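Local coordinates for okadaic acid binding protein 2-alpha (PDB 4WRI), which binds the marine toxin okadaic acid and is implicated in accumulating that cytotoxin in its sponge host, at residues 14-19 against 170-175; 18-23 against 185-190; 69-74 against 87-92. One frame throughout, in Å; residues are numbered along the deposited sequence.

Contact 1. Residues 14-19 against 170-175; sequences CRKMRT and LFFFTD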
loop_
_atom_site.group_PDB
_atom_site.type_symbol
_atom_site.label_atom_id
_atom_site.label_comp_id
_atom_site.label_asym_id
_atom_site.label_seq_id
_atom_site.Cartn_x
_atom_site.Cartn_y
_atom_site.Cartn_z
ATOM N N CYS A 14 9.066 1.914 -11.072
ATOM C CA CYS A 14 7.785 2.078 -11.750
ATOM C C CYS A 14 6.950 0.816 -11.736
ATOM O O CYS A 14 5.719 0.880 -11.626
ATOM C CB CYS A 14 7.980 2.560 -13.183
ATOM S SG CYS A 14 8.680 4.236 -13.263
ATOM N N ARG A 15 7.605 -0.335 -11.853
ATOM C CA ARG A 15 6.938 -1.609 -11.754
ATOM C C ARG A 15 6.327 -1.785 -10.375
ATOM O O ARG A 15 5.208 -2.285 -10.255
ATOM C CB ARG A 15 7.935 -2.736 -12.007
ATOM C CG ARG A 15 7.302 -4.105 -12.096
ATOM C CD ARG A 15 8.355 -5.161 -12.379
ATOM N NE ARG A 15 7.767 -6.483 -12.433
ATOM C CZ ARG A 15 8.459 -7.613 -12.301
ATOM N NH1 ARG A 15 9.769 -7.561 -12.120
ATOM N NH2 ARG A 15 7.844 -8.783 -12.344
ATOM N N LYS A 16 7.059 -1.398 -9.340
ATOM C CA LYS A 16 6.476 -1.448 -8.004
ATOM C C LYS A 16 5.222 -0.547 -7.929
ATOM O O LYS A 16 4.196 -0.959 -7.337
ATOM C CB LYS A 16 7.505 -1.072 -6.935
ATOM C CG LYS A 16 8.589 -2.122 -6.720
ATOM C CD LYS A 16 9.500 -1.770 -5.546
ATOM C CE LYS A 16 10.313 -0.490 -5.759
ATOM N NZ LYS A 16 11.181 -0.201 -4.565
ATOM N N MET A 17 5.257 0.645 -8.521
ATOM C CA MET A 17 4.089 1.519 -8.441
ATOM C C MET A 17 2.917 0.991 -9.261
ATOM O O MET A 17 1.755 1.144 -8.855
ATOM C CB MET A 17 4.433 2.961 -8.800
ATOM C CG MET A 17 5.393 3.594 -7.827
ATOM S SD MET A 17 4.873 3.590 -6.077
ATOM C CE MET A 17 5.800 2.214 -5.377
ATOM N N ARG A 18 3.184 0.346 -10.392
ATOM C CA ARG A 18 2.119 -0.336 -11.122
ATOM C C ARG A 18 1.516 -1.434 -10.255
ATOM O O ARG A 18 0.325 -1.741 -10.360
ATOM C CB ARG A 18 2.628 -0.928 -12.442
ATOM C CG ARG A 18 3.031 0.135 -13.463
ATOM C CD ARG A 18 3.214 -0.500 -14.846
ATOM N NE ARG A 18 4.399 -1.356 -14.933
ATOM C CZ ARG A 18 5.648 -0.917 -15.125
ATOM N NH1 ARG A 18 5.919 0.382 -15.218
ATOM N NH2 ARG A 18 6.627 -1.813 -15.209
ATOM N N THR A 19 2.329 -2.030 -9.387
ATOM C CA THR A 19 1.847 -3.092 -8.500
ATOM C C THR A 19 0.903 -2.512 -7.432
ATOM O O THR A 19 -0.048 -3.155 -7.026
ATOM C CB THR A 19 3.041 -3.842 -7.875
ATOM O OG1 THR A 19 3.823 -4.427 -8.938
ATOM C CG2 THR A 19 2.594 -4.943 -6.919
ATOM N N LEU A 170 8.475 1.116 3.567
ATOM C CA LEU A 170 9.194 2.313 3.156
ATOM C C LEU A 170 10.219 1.935 2.083
ATOM O O LEU A 170 10.378 2.662 1.093
ATOM C CB LEU A 170 9.849 2.997 4.358
ATOM C CG LEU A 170 10.503 4.326 3.993
ATOM C CD1 LEU A 170 9.454 5.304 3.500
ATOM C CD2 LEU A 170 11.225 4.859 5.225
ATOM N N PHE A 171 10.900 0.800 2.250
ATOM C CA PHE A 171 11.781 0.283 1.202
ATOM C C PHE A 171 11.017 0.112 -0.104
ATOM O O PHE A 171 11.457 0.539 -1.182
ATOM C CB PHE A 171 12.401 -1.052 1.627
ATOM C CG PHE A 171 13.179 -1.748 0.536
ATOM C CD1 PHE A 171 12.543 -2.521 -0.424
ATOM C CD2 PHE A 171 14.566 -1.621 0.473
ATOM C CE1 PHE A 171 13.257 -3.164 -1.428
ATOM C CE2 PHE A 171 15.287 -2.274 -0.531
ATOM C CZ PHE A 171 14.632 -3.030 -1.479
ATOM N N PHE A 172 9.867 -0.537 -0.029
ATOM C CA PHE A 172 9.069 -0.786 -1.221
ATOM C C PHE A 172 8.734 0.520 -1.950
ATOM O O PHE A 172 8.852 0.601 -3.178
ATOM C CB PHE A 172 7.793 -1.554 -0.854
ATOM C CG PHE A 172 6.879 -1.732 -2.015
ATOM C CD1 PHE A 172 7.012 -2.814 -2.853
ATOM C CD2 PHE A 172 5.901 -0.780 -2.295
ATOM C CE1 PHE A 172 6.183 -2.959 -3.964
ATOM C CE2 PHE A 172 5.096 -0.921 -3.392
ATOM C CZ PHE A 172 5.225 -2.006 -4.233
ATOM N N PHE A 173 8.303 1.536 -1.210
ATOM C CA PHE A 173 7.848 2.775 -1.841
ATOM C C PHE A 173 8.973 3.680 -2.315
ATOM O O PHE A 173 8.731 4.569 -3.114
ATOM C CB PHE A 173 6.880 3.559 -0.938
ATOM C CG PHE A 173 5.439 3.157 -1.118
ATOM C CD1 PHE A 173 4.688 3.676 -2.169
ATOM C CD2 PHE A 173 4.846 2.260 -0.246
ATOM C CE1 PHE A 173 3.354 3.300 -2.345
ATOM C CE2 PHE A 173 3.515 1.867 -0.428
ATOM C CZ PHE A 173 2.781 2.386 -1.482
ATOM N N THR A 174 10.206 3.445 -1.873
ATOM C CA THR A 174 11.290 4.384 -2.179
ATOM C C THR A 174 12.530 3.792 -2.843
ATOM O O THR A 174 13.193 4.501 -3.601
ATOM C CB THR A 174 11.750 5.160 -0.942
ATOM O OG1 THR A 174 12.322 4.255 0.008
ATOM C CG2 THR A 174 10.580 5.929 -0.299
ATOM N N ASP A 175 12.873 2.537 -2.573
ATOM C CA ASP A 175 14.106 1.987 -3.133
ATOM C C ASP A 175 14.080 1.939 -4.665
ATOM O O ASP A 175 13.052 1.655 -5.269
ATOM C CB ASP A 175 14.398 0.597 -2.542
ATOM C CG ASP A 175 15.690 0.019 -3.073
ATOM O OD1 ASP A 175 16.747 0.400 -2.514
ATOM O OD2 ASP A 175 15.652 -0.746 -4.046
HETATM O O HOH W 1 13.264 -1.883 -4.741
#
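The C-terminal end of helix 169-174 packs against helix 11-27 here, with Lys16 and Met17 reaching across to Phe172, Phe173 and Asp175. The axes of the two short helical segments pass 9.7 Å apart at 115°. Lys16 carries the polar part. Its NZ donates to Asp175 O at 2.7 Å and to Phe172 O at 2.8 Å. The latter bond comes from above the carbonyl plane, 40° out of it. A water 2.7 Å from NZ forms a third hydrogen bond and also sits close to Asp175 OD2, which is bonded to the backbone N of Asn178. CB, CG and CD of the lysine run along the Phe172 ring, and the turn about CG-CD (chi3 -64°) then directs CE and NZ to the carbonyls. CD makes an off-centre CH-pi contact with that ring, 4.2 Å from the centroid. Met17 uses its terminal methyl. CE lies 3.8 Å from Phe172 CE2 and 3.7 Å from Phe173 CD1, and touches both rings obliquely. Its SD makes an oblique Met-aromatic contact with Phe173, whose ring also touches okadaic acid. The buried lysine ammonium is thus gripped by two carbonyls and a water. Its positive charge is probably stabilised by the carbonyl oxygens at the C-terminal end of the helix.

Contact 2. Residues 18-23 against 185-190; sequences RTVFRP and YVRGAL. With OKA (okadaic acid), chain B.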
loop_
_atom_site.group_PDB
_atom_site.type_symbol
_atom_site.label_atom_id
_atom_site.label_comp_id
_atom_site.label_asym_id
_atom_site.label_seq_id
_atom_site.Cartn_x
_atom_site.Cartn_y
_atom_site.Cartn_z
ATOM N N ARG A 18 3.184 0.346 -10.392
ATOM C CA ARG A 18 2.119 -0.336 -11.122
ATOM C C ARG A 18 1.516 -1.434 -10.255
ATOM O O ARG A 18 0.325 -1.741 -10.360
ATOM C CB ARG A 18 2.628 -0.928 -12.442
ATOM C CG ARG A 18 3.031 0.135 -13.463
ATOM C CD ARG A 18 3.214 -0.500 -14.846
ATOM N NE ARG A 18 4.399 -1.356 -14.933
ATOM C CZ ARG A 18 5.648 -0.917 -15.125
ATOM N NH1 ARG A 18 5.919 0.382 -15.218
ATOM N NH2 ARG A 18 6.627 -1.813 -15.209
ATOM N N THR A 19 2.329 -2.030 -9.387
ATOM C CA THR A 19 1.847 -3.092 -8.500
ATOM C C THR A 19 0.903 -2.512 -7.432
ATOM O O THR A 19 -0.048 -3.155 -7.026
ATOM C CB THR A 19 3.041 -3.842 -7.875
ATOM O OG1 THR A 19 3.823 -4.427 -8.938
ATOM C CG2 THR A 19 2.594 -4.943 -6.919
ATOM N N VAL A 20 1.172 -1.292 -6.989
ATOM C CA VAL A 20 0.250 -0.592 -6.102
ATOM C C VAL A 20 -1.073 -0.301 -6.803
ATOM O O VAL A 20 -2.145 -0.483 -6.230
ATOM C CB VAL A 20 0.853 0.742 -5.651
ATOM C CG1 VAL A 20 -0.149 1.537 -4.817
ATOM C CG2 VAL A 20 2.147 0.520 -4.863
ATOM N N PHE A 21 -1.007 0.179 -8.042
ATOM C CA PHE A 21 -2.183 0.682 -8.747
ATOM C C PHE A 21 -3.088 -0.448 -9.237
ATOM O O PHE A 21 -4.327 -0.287 -9.281
ATOM C CB PHE A 21 -1.729 1.547 -9.929
ATOM C CG PHE A 21 -2.845 2.285 -10.625
ATOM C CD1 PHE A 21 -3.262 3.535 -10.181
ATOM C CD2 PHE A 21 -3.474 1.733 -11.731
ATOM C CE1 PHE A 21 -4.268 4.247 -10.853
ATOM C CE2 PHE A 21 -4.496 2.446 -12.410
ATOM C CZ PHE A 21 -4.887 3.690 -11.966
ATOM N N ARG A 22 -2.485 -1.574 -9.626
ATOM C CA ARG A 22 -3.244 -2.641 -10.290
ATOM C C ARG A 22 -4.514 -3.104 -9.552
ATOM O O ARG A 22 -5.565 -3.174 -10.186
ATOM C CB ARG A 22 -2.331 -3.829 -10.680
ATOM C CG ARG A 22 -3.060 -4.965 -11.445
ATOM C CD ARG A 22 -3.550 -4.535 -12.827
ATOM N NE ARG A 22 -2.595 -3.672 -13.535
ATOM C CZ ARG A 22 -1.510 -4.086 -14.190
ATOM N NH1 ARG A 22 -1.215 -5.382 -14.259
ATOM N NH2 ARG A 22 -0.707 -3.198 -14.778
ATOM N N PRO A 23 -4.429 -3.375 -8.240
ATOM C CA PRO A 23 -5.659 -3.831 -7.571
ATOM C C PRO A 23 -6.764 -2.765 -7.598
ATOM O O PRO A 23 -7.954 -3.120 -7.678
ATOM C CB PRO A 23 -5.202 -4.125 -6.141
ATOM C CG PRO A 23 -3.714 -4.343 -6.243
ATOM C CD PRO A 23 -3.247 -3.441 -7.358
ATOM N N TYR A 185 8.396 -7.364 -1.948
ATOM C CA TYR A 185 7.164 -8.124 -2.040
ATOM C C TYR A 185 6.186 -7.807 -0.917
ATOM O O TYR A 185 5.267 -8.576 -0.686
ATOM C CB TYR A 185 7.478 -9.634 -2.115
ATOM C CG TYR A 185 8.437 -9.875 -3.256
ATOM C CD1 TYR A 185 8.041 -9.620 -4.556
ATOM C CD2 TYR A 185 9.758 -10.235 -3.025
ATOM C CE1 TYR A 185 8.916 -9.756 -5.615
ATOM C CE2 TYR A 185 10.656 -10.390 -4.097
ATOM C CZ TYR A 185 10.207 -10.153 -5.376
ATOM O OH TYR A 185 11.058 -10.280 -6.467
ATOM N N VAL A 186 6.337 -6.643 -0.299
ATOM C CA VAL A 186 5.458 -6.262 0.808
ATOM C C VAL A 186 4.009 -6.113 0.351
ATOM O O VAL A 186 3.103 -6.264 1.160
ATOM C CB VAL A 186 5.972 -4.979 1.492
ATOM C CG1 VAL A 186 5.651 -3.766 0.642
ATOM C CG2 VAL A 186 5.371 -4.840 2.902
ATOM N N ARG A 187 3.779 -5.871 -0.936
ATOM C CA ARG A 187 2.427 -5.831 -1.493
ATOM C C ARG A 187 2.109 -7.056 -2.344
ATOM O O ARG A 187 1.141 -7.070 -3.114
ATOM C CB ARG A 187 2.195 -4.534 -2.277
ATOM C CG ARG A 187 2.468 -3.301 -1.430
ATOM C CD ARG A 187 2.018 -2.027 -2.087
ATOM N NE ARG A 187 0.571 -1.814 -2.096
ATOM C CZ ARG A 187 -0.084 -1.196 -1.121
ATOM N NH1 ARG A 187 0.562 -0.812 -0.027
ATOM N NH2 ARG A 187 -1.389 -0.979 -1.274
ATOM N N GLY A 188 2.920 -8.106 -2.189
ATOM C CA GLY A 188 2.733 -9.332 -2.963
ATOM C C GLY A 188 3.504 -9.352 -4.290
ATOM O O GLY A 188 4.259 -8.430 -4.619
ATOM N N ALA A 189 3.277 -10.393 -5.072
ATOM C CA ALA A 189 3.975 -10.537 -6.350
ATOM C C ALA A 189 3.827 -9.281 -7.218
ATOM O O ALA A 189 2.760 -8.690 -7.314
ATOM C CB ALA A 189 3.443 -11.751 -7.085
ATOM N N LEU A 190 4.908 -8.880 -7.880
ATOM C CA LEU A 190 4.881 -7.704 -8.735
ATOM C C LEU A 190 4.129 -7.980 -10.026
ATOM O O LEU A 190 4.181 -9.084 -10.563
ATOM C CB LEU A 190 6.299 -7.281 -9.078
ATOM C CG LEU A 190 7.163 -6.969 -7.858
ATOM C CD1 LEU A 190 8.576 -6.570 -8.292
ATOM C CD2 LEU A 190 6.556 -5.861 -6.976
HETATM C C1 OKA B . -5.999 -1.322 1.793
HETATM C C2 OKA B . -6.654 -1.605 3.166
HETATM C C3 OKA B . -5.897 -0.860 4.264
HETATM C C4 OKA B . -5.846 0.670 4.054
HETATM C C5 OKA B . -4.981 1.298 5.138
HETATM C C6 OKA B . -5.079 2.824 5.091
HETATM C C7 OKA B . -6.563 3.265 5.117
HETATM C C8 OKA B . -7.300 2.566 3.987
HETATM C C9 OKA B . -8.773 2.843 4.080
HETATM C C10 OKA B . -9.471 3.183 2.982
HETATM C C11 OKA B . -8.842 3.371 1.637
HETATM C C12 OKA B . -7.443 2.692 1.647
HETATM C C13 OKA B . -6.605 3.180 0.455
HETATM C C14 OKA B . -5.243 2.444 0.469
HETATM C C15 OKA B . -4.127 3.148 0.668
HETATM C C16 OKA B . -2.834 2.382 0.711
HETATM C C17 OKA B . -1.698 2.908 -0.206
HETATM C C18 OKA B . -0.424 2.774 0.648
HETATM C C19 OKA B . -0.962 2.267 2.025
HETATM C C20 OKA B . -0.182 2.771 3.166
HETATM C C21 OKA B . -0.771 2.171 4.471
HETATM C C22 OKA B . -0.728 0.652 4.329
HETATM C C23 OKA B . -1.519 0.240 3.077
HETATM C C24 OKA B . -1.428 -1.312 2.899
HETATM C C25 OKA B . -1.918 -1.883 4.210
HETATM C C26 OKA B . -1.298 -1.352 5.453
HETATM C C27 OKA B . 0.133 -1.898 5.655
HETATM C C28 OKA B . 0.044 -3.407 5.932
HETATM C C29 OKA B . 1.373 -4.066 6.339
HETATM C C30 OKA B . 1.085 -5.593 6.442
HETATM C C31 OKA B . 0.153 -6.026 7.548
HETATM C C32 OKA B . 0.082 -7.548 7.670
HETATM C C33 OKA B . 1.438 -8.241 7.599
HETATM C C34 OKA B . 2.293 -7.594 6.497
HETATM C C35 OKA B . 3.762 -8.112 6.686
HETATM C C36 OKA B . 4.551 -7.707 5.447
HETATM C C37 OKA B . 3.856 -8.259 4.236
HETATM C C38 OKA B . 2.433 -7.777 4.112
HETATM C C39 OKA B . 0.518 -5.403 8.896
HETATM C C40 OKA B . 2.411 -3.841 5.230
HETATM C C41 OKA B . -2.840 -2.802 4.291
HETATM C C42 OKA B . -7.283 2.835 -0.857
HETATM C C43 OKA B . -10.945 3.410 3.184
HETATM C C44 OKA B . -6.654 -3.102 3.439
HETATM O O1 OKA B . -4.791 -1.554 1.732
HETATM O O2 OKA B . -6.693 -0.887 0.871
HETATM O O3 OKA B . -8.003 -1.155 3.144
HETATM O O4 OKA B . -7.191 1.163 4.136
HETATM O O5 OKA B . -6.619 4.710 4.996
HETATM O O6 OKA B . -6.738 3.026 2.758
HETATM O O7 OKA B . -2.325 2.603 1.992
HETATM O O8 OKA B . -0.904 0.819 1.937
HETATM O O9 OKA B . -1.304 0.083 5.508
HETATM O O10 OKA B . -2.157 -1.697 1.797
HETATM O O11 OKA B . 0.687 -1.240 6.783
HETATM O O12 OKA B . 2.389 -6.228 6.600
HETATM O O13 OKA B . 1.692 -8.112 5.339
HETATM O O HOH W 2 -0.756 -3.346 -4.297
HETATM O O HOH W 3 -2.758 -1.536 -3.759
#
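Helix 11-27 runs past the irregular stretch 185-190, and the nearest CA atoms are those of Thr19 and Leu190, 5.5 Å apart. A type I beta turn from Tyr185 to Gly188 bends that stretch, closed by the bond from Gly188 N to Tyr185 O. Gly188 takes up backbone angles, with a positive phi, that call for glycine. Beyond it, the chain lies over Thr19. The threonine OG1 is 3.4 Å from Leu190 CA, and its methyl CG2 faces Ala189 O. The side chains of Thr19 and Leu190 cross at about a right angle. OG1 is hydrogen-bonded to Arg15 O within its own helix and to Val191 N of the C-terminal stretch, so it ties the two backbones together just past the segment. Arg187 is the other link. Val20 CG2 packs on its CD at 3.8 Å, while Val20 CG1 lies over one face of the guanidinium. The arginine chain bends about CG-CD (chi3 74°), which helps swing the flat group so that its edge serves three partners in plane. NH1 donates to O8 of okadaic acid at 2.9 Å, nearly straight at 170°. NE gives to a water 3.0 Å away that donates on to Thr19 O. NH2 gives to a second water, which donates to Val20 O. Val186 meets the toxin through carbon atoms, with CG2 3.9 Å from C40 of okadaic acid. Arg46 and Ser110 supply further hydrogen bonds to the ligand. The two water bridges probably restrain the rotation of the guanidinium, with Val20 beside it. This is consistent with NH1 being held toward the toxin oxygen, and helix 11-27 forms a second shell.

Contact 3. Residues 69-74 against 87-92; sequences VNHCNL and SQYVQN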
loop_
_atom_site.group_PDB
_atom_site.type_symbol
_atom_site.label_atom_id
_atom_site.label_comp_id
_atom_site.label_asym_id
_atom_site.label_seq_id
_atom_site.Cartn_x
_atom_site.Cartn_y
_atom_site.Cartn_z
ATOM N N VAL A 69 -7.492 12.404 -2.725
ATOM C CA VAL A 69 -6.989 13.768 -2.857
ATOM C C VAL A 69 -5.492 13.826 -2.559
ATOM O O VAL A 69 -4.711 14.328 -3.362
ATOM C CB VAL A 69 -7.757 14.743 -1.916
ATOM C CG1 VAL A 69 -7.163 16.159 -1.977
ATOM C CG2 VAL A 69 -9.219 14.765 -2.288
ATOM N N ASN A 70 -5.078 13.313 -1.407
ATOM C CA ASN A 70 -3.709 13.517 -0.934
ATOM C C ASN A 70 -2.657 12.548 -1.459
ATOM O O ASN A 70 -1.528 12.947 -1.751
ATOM C CB ASN A 70 -3.669 13.524 0.603
ATOM C CG ASN A 70 -4.382 14.716 1.199
ATOM O OD1 ASN A 70 -4.387 15.805 0.629
ATOM N ND2 ASN A 70 -4.972 14.521 2.369
ATOM N N HIS A 71 -3.006 11.273 -1.563
ATOM C CA HIS A 71 -2.043 10.273 -2.027
ATOM C C HIS A 71 -2.040 10.189 -3.540
ATOM O O HIS A 71 -0.979 10.264 -4.180
ATOM C CB HIS A 71 -2.350 8.887 -1.438
ATOM C CG HIS A 71 -1.427 7.799 -1.910
ATOM N ND1 HIS A 71 -0.312 7.398 -1.202
ATOM C CD2 HIS A 71 -1.457 7.027 -3.028
ATOM C CE1 HIS A 71 0.303 6.428 -1.861
ATOM N NE2 HIS A 71 -0.366 6.194 -2.982
ATOM N N CYS A 72 -3.221 10.023 -4.118
ATOM C CA CYS A 72 -3.305 9.836 -5.561
ATOM C C CYS A 72 -3.120 11.098 -6.380
ATOM O O CYS A 72 -2.615 11.024 -7.497
ATOM C CB CYS A 72 -4.635 9.207 -5.935
ATOM S SG CYS A 72 -4.820 7.534 -5.348
ATOM N N ASN A 73 -3.538 12.232 -5.841
ATOM C CA ASN A 73 -3.619 13.466 -6.620
ATOM C C ASN A 73 -2.872 14.624 -5.995
ATOM O O ASN A 73 -3.185 15.783 -6.288
ATOM C CB ASN A 73 -5.074 13.841 -6.858
ATOM C CG ASN A 73 -5.740 12.916 -7.847
ATOM O OD1 ASN A 73 -6.627 12.130 -7.496
ATOM N ND2 ASN A 73 -5.288 12.968 -9.089
ATOM N N LEU A 74 -1.887 14.322 -5.149
ATOM C CA LEU A 74 -0.894 15.290 -4.681
ATOM C C LEU A 74 -1.490 16.438 -3.889
ATOM O O LEU A 74 -0.909 17.532 -3.848
ATOM C CB LEU A 74 -0.056 15.825 -5.855
ATOM C CG LEU A 74 0.673 14.735 -6.652
ATOM C CD1 LEU A 74 1.450 15.283 -7.863
ATOM C CD2 LEU A 74 1.587 13.950 -5.707
ATOM N N SER A 87 -0.363 5.260 -15.598
ATOM C CA SER A 87 0.944 5.894 -15.768
ATOM C C SER A 87 1.007 7.202 -15.013
ATOM O O SER A 87 2.065 7.606 -14.502
ATOM C CB SER A 87 1.239 6.102 -17.248
ATOM O OG SER A 87 0.352 7.043 -17.816
ATOM N N GLN A 88 -0.137 7.861 -14.894
ATOM C CA GLN A 88 -0.182 9.104 -14.143
ATOM C C GLN A 88 0.017 8.850 -12.649
ATOM O O GLN A 88 0.709 9.621 -11.973
ATOM C CB GLN A 88 -1.490 9.850 -14.381
ATOM C CG GLN A 88 -1.457 11.269 -13.852
ATOM C CD GLN A 88 -0.378 12.079 -14.494
ATOM O OE1 GLN A 88 -0.337 12.204 -15.721
ATOM N NE2 GLN A 88 0.500 12.653 -13.683
ATOM N N TYR A 89 -0.589 7.785 -12.122
ATOM C CA TYR A 89 -0.362 7.482 -10.730
ATOM C C TYR A 89 1.122 7.276 -10.482
ATOM O O TYR A 89 1.652 7.748 -9.476
ATOM C CB TYR A 89 -1.133 6.230 -10.292
ATOM C CG TYR A 89 -0.703 5.824 -8.895
ATOM C CD1 TYR A 89 -1.096 6.563 -7.774
ATOM C CD2 TYR A 89 0.167 4.745 -8.697
ATOM C CE1 TYR A 89 -0.639 6.227 -6.492
ATOM C CE2 TYR A 89 0.618 4.400 -7.425
ATOM C CZ TYR A 89 0.213 5.152 -6.333
ATOM O OH TYR A 89 0.669 4.831 -5.083
ATOM N N VAL A 90 1.796 6.577 -11.395
ATOM C CA VAL A 90 3.225 6.319 -11.220
ATOM C C VAL A 90 4.014 7.643 -11.104
ATOM O O VAL A 90 4.838 7.801 -10.215
ATOM C CB VAL A 90 3.784 5.411 -12.331
ATOM C CG1 VAL A 90 5.306 5.292 -12.246
ATOM C CG2 VAL A 90 3.121 4.031 -12.272
ATOM N N GLN A 91 3.727 8.599 -11.981
ATOM C CA GLN A 91 4.438 9.869 -11.913
ATOM C C GLN A 91 4.005 10.697 -10.719
ATOM O O GLN A 91 4.818 11.434 -10.165
ATOM C CB GLN A 91 4.245 10.684 -13.188
ATOM C CG GLN A 91 4.780 10.014 -14.445
ATOM C CD GLN A 91 6.277 9.751 -14.397
ATOM O OE1 GLN A 91 6.747 8.678 -14.782
ATOM N NE2 GLN A 91 7.020 10.713 -13.908
ATOM N N ASN A 92 2.745 10.600 -10.304
ATOM C CA ASN A 92 2.317 11.326 -9.106
ATOM C C ASN A 92 2.992 10.754 -7.862
ATOM O O ASN A 92 3.388 11.503 -6.954
ATOM C CB ASN A 92 0.796 11.260 -8.924
ATOM C CG ASN A 92 0.049 12.090 -9.949
ATOM O OD1 ASN A 92 0.670 12.742 -10.790
ATOM N ND2 ASN A 92 -1.262 12.089 -9.892
#
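His71 and Tyr89 meet through a short hydrogen bond, 2.7 Å from NE2 of His71 to OH of Tyr89. Either atom could be the donor. The hydroxyl lies in the plane of the imidazole, at its edge. The two rings meet rim to rim, with planes at 25° and neither over the face of the other. Both side chains have CG anti to the backbone N (chi1 178° for His71), which carries each ring across toward the other helix. Asn92 makes the second polar link. Its ND2 donates to Cys72 O at 2.9 Å, in the carbonyl plane and also in its own amide plane. OD1 of the same amide accepts from Gln88 NE2 at 2.9 Å, one helical turn earlier, so both ends of the amide are held and its rotation is fixed. Leu74 adds van der Waals contact: its methyl CD2 lies 3.3 Å from Asn92 O, and CD1 lies 4.0 Å from Asn92 OD1. Leu74, in the loop after helix 61-72, has a positive phi, and its CB points toward Asn92. Further out, the His67 ring stacks on His71 and Trp24 meets Tyr89 edge-to-face. Leu84 of strand 84-85 lies against Cys72, Asn73 and Asn92. The side chain of His71 is also about 4 Å from the bound okadaic acid, so this contact borders the ligand. Helix 61-72, the loop with strand 84-85 and helix 86-96 form a helix-loop-helix unit. Its strand pairs antiparallel with strand 33-34, between helices 11-27 and 42-47, consistent with two EF-hand-like units paired through their loops.

Overall arrangement
Contacts 1 and 2 both use helix 11-27, and contact 3 packs against it. Contacts 1 and 2 share Arg18 and Thr19, and their centres are 8 Å apart. They meet where the Phe172 ring packs on Val20 and Arg187, with CE2 of Phe172 3.5 Å from CD of Arg187. Contact 3 is nested within the chain loop that contacts 1 and 2 close. Its centre is 13 Å from that of contact 1 and 16 Å from that of contact 2. Tyr89 and Val90 bridge the gap: OH of Tyr89 is 3.4 Å from CG1 of Val20. Okadaic acid is approached from each contact, through Phe173, through Val186 and Arg187, and through His71.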